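Local coordinates for protein probable exosome complex exonuclease 2 (Archaeoglobus fulgidus, PDB 3M7N) that serves as a probably non-catalytic subunit of the archaeal RNA-degrading exosome, where it is thought to help shape the active site of its Rrp41 partner, at residues 62-66 with 165-170; 180-184 with 215-219. All blocks are in the same frame, centred on the assembly; numbering follows the deposited sequence.

Contact 1. Residues 62-66 with 165-170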
loop_
_atom_site.group_PDB
_atom_site.type_symbol
_atom_site.label_atom_id
_atom_site.label_comp_id
_atom_site.label_asym_id
_atom_site.label_seq_id
_atom_site.Cartn_x
_atom_site.Cartn_y
_atom_site.Cartn_z
ATOM N N VAL H 62 15.684 -23.529 14.221
ATOM C CA VAL H 62 15.293 -24.505 13.229
ATOM C C VAL H 62 14.071 -25.261 13.707
ATOM O O VAL H 62 13.996 -25.645 14.863
ATOM C CB VAL H 62 16.430 -25.524 12.949
ATOM C CG1 VAL H 62 15.982 -26.544 11.901
ATOM C CG2 VAL H 62 17.691 -24.805 12.499
ATOM N N LYS H 63 13.122 -25.473 12.803
ATOM C CA LYS H 63 11.946 -26.277 13.093
ATOM C C LYS H 63 11.765 -27.357 12.031
ATOM O O LYS H 63 11.928 -27.105 10.836
ATOM C CB LYS H 63 10.685 -25.403 13.162
ATOM C CG LYS H 63 10.691 -24.367 14.270
ATOM C CD LYS H 63 10.729 -25.027 15.648
ATOM C CE LYS H 63 9.416 -25.732 15.977
ATOM N NZ LYS H 63 9.339 -26.095 17.423
ATOM N N MET H 64 11.418 -28.560 12.465
ATOM C CA MET H 64 11.195 -29.648 11.532
ATOM C C MET H 64 9.824 -30.248 11.753
ATOM O O MET H 64 9.406 -30.467 12.890
ATOM C CB MET H 64 12.257 -30.733 11.706
ATOM C CG MET H 64 13.673 -30.271 11.419
ATOM S SD MET H 64 14.849 -31.621 11.596
ATOM C CE MET H 64 14.456 -32.572 10.124
ATOM N N GLN H 65 9.121 -30.502 10.661
ATOM C CA GLN H 65 7.841 -31.185 10.726
ATOM C C GLN H 65 7.669 -32.028 9.469
ATOM O O GLN H 65 8.190 -31.683 8.411
ATOM C CB GLN H 65 6.696 -30.180 10.901
ATOM C CG GLN H 65 6.561 -29.180 9.770
ATOM C CD GLN H 65 5.461 -28.153 10.005
ATOM O OE1 GLN H 65 5.394 -27.513 11.061
ATOM N NE2 GLN H 65 4.594 -27.988 9.011
ATOM N N PRO H 66 6.980 -33.169 9.595
ATOM C CA PRO H 66 6.692 -34.005 8.425
ATOM C C PRO H 66 5.858 -33.211 7.447
ATOM O O PRO H 66 5.183 -32.286 7.875
ATOM C CB PRO H 66 5.872 -35.147 9.013
ATOM C CG PRO H 66 6.341 -35.246 10.431
ATOM C CD PRO H 66 6.624 -33.839 10.859
ATOM N N VAL H 165 16.209 -34.114 15.366
ATOM C CA VAL H 165 15.000 -34.473 14.636
ATOM C C VAL H 165 13.918 -34.908 15.617
ATOM O O VAL H 165 14.173 -35.703 16.515
ATOM C CB VAL H 165 15.254 -35.569 13.585
ATOM C CG1 VAL H 165 13.996 -35.802 12.770
ATOM C CG2 VAL H 165 16.392 -35.161 12.668
ATOM N N PRO H 166 12.709 -34.363 15.467
ATOM C CA PRO H 166 11.659 -34.656 16.444
ATOM C C PRO H 166 10.839 -35.859 16.006
ATOM O O PRO H 166 9.647 -35.711 15.743
ATOM C CB PRO H 166 10.780 -33.403 16.382
ATOM C CG PRO H 166 11.086 -32.759 15.020
ATOM C CD PRO H 166 12.207 -33.531 14.368
ATOM N N ALA H 167 11.454 -37.032 15.901
ATOM C CA ALA H 167 10.718 -38.173 15.367
ATOM C C ALA H 167 9.647 -38.639 16.355
ATOM O O ALA H 167 8.517 -38.923 15.968
ATOM C CB ALA H 167 11.664 -39.311 14.989
ATOM N N GLU H 168 10.008 -38.696 17.633
ATOM C CA GLU H 168 9.090 -39.154 18.670
ATOM C C GLU H 168 7.807 -38.361 18.672
ATOM O O GLU H 168 6.726 -38.920 18.525
ATOM C CB GLU H 168 9.744 -39.048 20.036
ATOM C CG GLU H 168 10.944 -39.943 20.163
ATOM C CD GLU H 168 11.864 -39.488 21.254
ATOM O OE1 GLU H 168 11.373 -38.787 22.170
ATOM O OE2 GLU H 168 13.071 -39.820 21.191
ATOM N N ARG H 169 7.929 -37.052 18.842
ATOM C CA ARG H 169 6.768 -36.187 18.844
ATOM C C ARG H 169 5.832 -36.575 17.725
ATOM O O ARG H 169 4.619 -36.467 17.864
ATOM C CB ARG H 169 7.169 -34.727 18.655
ATOM C CG ARG H 169 5.954 -33.826 18.482
ATOM C CD ARG H 169 6.289 -32.492 17.843
ATOM N NE ARG H 169 7.509 -31.915 18.393
ATOM C CZ ARG H 169 7.933 -30.687 18.123
ATOM N NH1 ARG H 169 9.064 -30.256 18.660
ATOM N NH2 ARG H 169 7.227 -29.892 17.318
ATOM N N PHE H 170 6.399 -37.014 16.604
ATOM C CA PHE H 170 5.591 -37.312 15.426
ATOM C C PHE H 170 5.423 -38.814 15.225
ATOM O O PHE H 170 5.090 -39.271 14.129
ATOM C CB PHE H 170 6.176 -36.645 14.170
ATOM C CG PHE H 170 5.942 -35.149 14.103
ATOM C CD1 PHE H 170 4.782 -34.638 13.531
ATOM C CD2 PHE H 170 6.882 -34.259 14.607
ATOM C CE1 PHE H 170 4.559 -33.268 13.466
ATOM C CE2 PHE H 170 6.669 -32.886 14.546
ATOM C CZ PHE H 170 5.510 -32.390 13.974
#
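P66 lays its CD over the centre of the F170 ring, 3.3 Å from the ring centroid and 11° off the normal, a CH-pi contact. CG of the same proline lies over the CD1 side of the ring, 3.5 Å from F170 CD1. Proline suits the place because CD, bonded to nitrogen, is a somewhat polarised CH2 and is held rigidly by its ring. Q65 CB approaches the far end of the phenyl obliquely, 4.0 Å from F170 CZ, while P166 O lies in plane at the ring's edge. With an alanine in place of F170, P66 CD would probably lose its aromatic partner and a gap would open between the strand and the loop.

M64 can be followed outward. Its CB packs against P166 CD at 3.9 Å. CG lies opposite the carbonyl carbon (chi1 -62°), and from there the chain runs on to SD, 4.0 Å from V165 CG2. The bend at chi3 (73°) then keeps CE beside that same methyl, at 4.1 Å. A flexible thioether can follow the branched valine in this way, and P166, the centre of an inverse gamma turn, offers a compact hydrocarbon surface to the root of the side chain.

K63 and R169 bring their positive ends to a shared set of acceptors: both form salt bridges with E46 and hydrogen bonds with the carbonyl oxygen of E87 of the exonuclease 1 chain. K63 NZ stands at the guanidinium edge, 4.3 Å from R169 NH2. The apolar packing thus passes into a polar subunit interface, where the loop between strands 164-165 and 176-177 folds against an inner strand of the mixed sheet in the RNase PH-type first domain.

Contact 2. Residues 180-184 with 215-219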
loop_
_atom_site.group_PDB
_atom_site.type_symbol
_atom_site.label_atom_id
_atom_site.label_comp_id
_atom_site.label_asym_id
_atom_site.label_seq_id
_atom_site.Cartn_x
_atom_site.Cartn_y
_atom_site.Cartn_z
ATOM N N VAL H 180 24.597 -33.604 9.641
ATOM C CA VAL H 180 25.215 -32.484 8.939
ATOM C C VAL H 180 26.593 -32.878 8.396
ATOM O O VAL H 180 27.466 -33.278 9.153
ATOM C CB VAL H 180 25.389 -31.262 9.863
ATOM C CG1 VAL H 180 26.035 -30.132 9.099
ATOM C CG2 VAL H 180 24.040 -30.829 10.444
ATOM N N ARG H 181 26.800 -32.733 7.093
ATOM C CA ARG H 181 28.031 -33.226 6.484
ATOM C C ARG H 181 28.929 -32.172 5.832
ATOM O O ARG H 181 29.865 -32.512 5.116
ATOM C CB ARG H 181 27.704 -34.314 5.476
ATOM C CG ARG H 181 26.727 -33.874 4.442
ATOM C CD ARG H 181 26.352 -35.036 3.539
ATOM N NE ARG H 181 25.329 -34.660 2.568
ATOM C CZ ARG H 181 24.858 -35.469 1.627
ATOM N NH1 ARG H 181 25.321 -36.717 1.528
ATOM N NH2 ARG H 181 23.926 -35.025 0.785
ATOM N N ASP H 182 28.669 -30.901 6.077
ATOM C CA ASP H 182 29.585 -29.878 5.572
ATOM C C ASP H 182 29.433 -28.644 6.425
ATOM O O ASP H 182 28.565 -28.579 7.293
ATOM C CB ASP H 182 29.345 -29.566 4.076
ATOM C CG ASP H 182 30.610 -29.050 3.360
ATOM O OD1 ASP H 182 30.850 -29.450 2.200
ATOM O OD2 ASP H 182 31.368 -28.243 3.945
ATOM N N LEU H 183 30.298 -27.670 6.199
ATOM C CA LEU H 183 30.312 -26.501 7.050
ATOM C C LEU H 183 30.506 -25.253 6.180
ATOM O O LEU H 183 31.598 -24.687 6.113
ATOM C CB LEU H 183 31.405 -26.648 8.109
ATOM C CG LEU H 183 31.132 -26.076 9.506
ATOM C CD1 LEU H 183 32.317 -26.308 10.458
ATOM C CD2 LEU H 183 30.771 -24.585 9.440
ATOM N N PRO H 184 29.433 -24.839 5.496
ATOM C CA PRO H 184 29.370 -23.603 4.706
ATOM C C PRO H 184 29.640 -22.386 5.580
ATOM O O PRO H 184 28.992 -22.239 6.629
ATOM C CB PRO H 184 27.906 -23.521 4.256
ATOM C CG PRO H 184 27.280 -24.793 4.616
ATOM C CD PRO H 184 28.137 -25.534 5.582
ATOM N N THR H 215 31.155 -17.741 -0.386
ATOM C CA THR H 215 30.940 -18.845 0.532
ATOM C C THR H 215 31.685 -20.110 0.118
ATOM O O THR H 215 31.656 -20.524 -1.039
ATOM C CB THR H 215 29.445 -19.168 0.665
ATOM O OG1 THR H 215 28.724 -17.944 0.865
ATOM C CG2 THR H 215 29.186 -20.150 1.830
ATOM N N THR H 216 32.334 -20.747 1.082
ATOM C CA THR H 216 33.041 -21.981 0.798
ATOM C C THR H 216 32.555 -23.135 1.662
ATOM O O THR H 216 31.931 -22.933 2.712
ATOM C CB THR H 216 34.544 -21.812 1.010
ATOM O OG1 THR H 216 34.779 -21.505 2.384
ATOM C CG2 THR H 216 35.090 -20.682 0.152
ATOM N N ASP H 217 32.843 -24.349 1.202
ATOM C CA ASP H 217 32.598 -25.546 1.985
ATOM C C ASP H 217 33.869 -25.977 2.724
ATOM O O ASP H 217 34.881 -25.273 2.700
ATOM C CB ASP H 217 32.047 -26.688 1.112
ATOM C CG ASP H 217 33.066 -27.219 0.097
ATOM O OD1 ASP H 217 34.269 -26.931 0.219
ATOM O OD2 ASP H 217 32.649 -27.940 -0.838
ATOM N N LYS H 218 33.774 -27.130 3.385
ATOM C CA LYS H 218 34.870 -27.825 4.081
ATOM C C LYS H 218 36.225 -27.863 3.364
ATOM O O LYS H 218 37.270 -27.701 3.974
ATOM C CB LYS H 218 34.452 -29.294 4.263
ATOM C CG LYS H 218 34.133 -29.715 5.658
ATOM C CD LYS H 218 33.887 -31.214 5.658
ATOM C CE LYS H 218 33.226 -31.617 4.355
ATOM N NZ LYS H 218 33.359 -33.072 4.065
ATOM N N ASP H 219 36.188 -28.159 2.076
ATOM C CA ASP H 219 37.395 -28.383 1.295
ATOM C C ASP H 219 37.829 -27.150 0.558
ATOM O O ASP H 219 38.591 -27.254 -0.400
ATOM C CB ASP H 219 37.142 -29.480 0.253
ATOM C CG ASP H 219 36.677 -30.774 0.881
ATOM O OD1 ASP H 219 37.177 -31.105 1.979
ATOM O OD2 ASP H 219 35.817 -31.460 0.281
HETATM O O HOH W 1 31.577 -35.153 5.524
HETATM O O HOH W 2 33.692 -30.345 0.998
#
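A single carboxylate oxygen, D182 OD2, accepts two backbone N-H groups, one across the contact from K218 and one from its own neighbour L183. The K218 N to D182 OD2 bond is short, 2.7 Å, and fairly straight at 163°, and it uses the syn lone pair; L183 N, 2.6 Å from D182 OD2, takes the anti one. Residues 217-219 form an Asx turn, in which D217 OD1 accepts the backbone N of D219 from above the carboxylate plane. D182 therefore joins the loop entering strand 185-192 to the turn leaving strand 211-216, antiparallel neighbours in the four-stranded sheet of the second exoribonuclease domain.

Aspartate suits position 182 because its short arm, with CG swung opposite the backbone N (chi1 -153°), reaches both amides, and the two bonds hold the group from turning. The price is a second carboxylate close by: D182 OD1 lies 3.8 Å from D217 OD2, which might favour a raised pKa for one of the pair. D217 OD2 also has a long, weak ion pair with R209 of the exonuclease 1 chain. One water donates to D182 OD1, which may temper the approach of the two carboxylates; another links K218 NZ to R181 O.

R253, at the end of helix 235-253, donates to both L183 O and T216 OG1. P184 brings no N-H to the strand entrance, but its CA hydrogen points at T216 O, with P184 CA 3.3 Å from T216 O and an angle of 156° at the hydrogen.

Contact 1 is partly buried and lies toward the periphery, about 24 Å from the centre of the chain, whereas contact 2 is a buried junction about 13 Å from it. They belong to different sheets, and their nearest atoms stay about 9 Å apart, yet helix 148-161 is common ground: V62 of segment 62-66 and L183 and P184 of segment 180-184 pack on it. The chemistry runs against expectation: the more buried contact is the more polar. Residues 62-66 and 165-170 meet through apolar and CH-pi packing, with no hydrogen bond between them, and send basic ends to the exonuclease 1 chain. Residues 180-184 and 215-219 depend on a carboxylate-to-backbone bond and waters, touching that chain weakly.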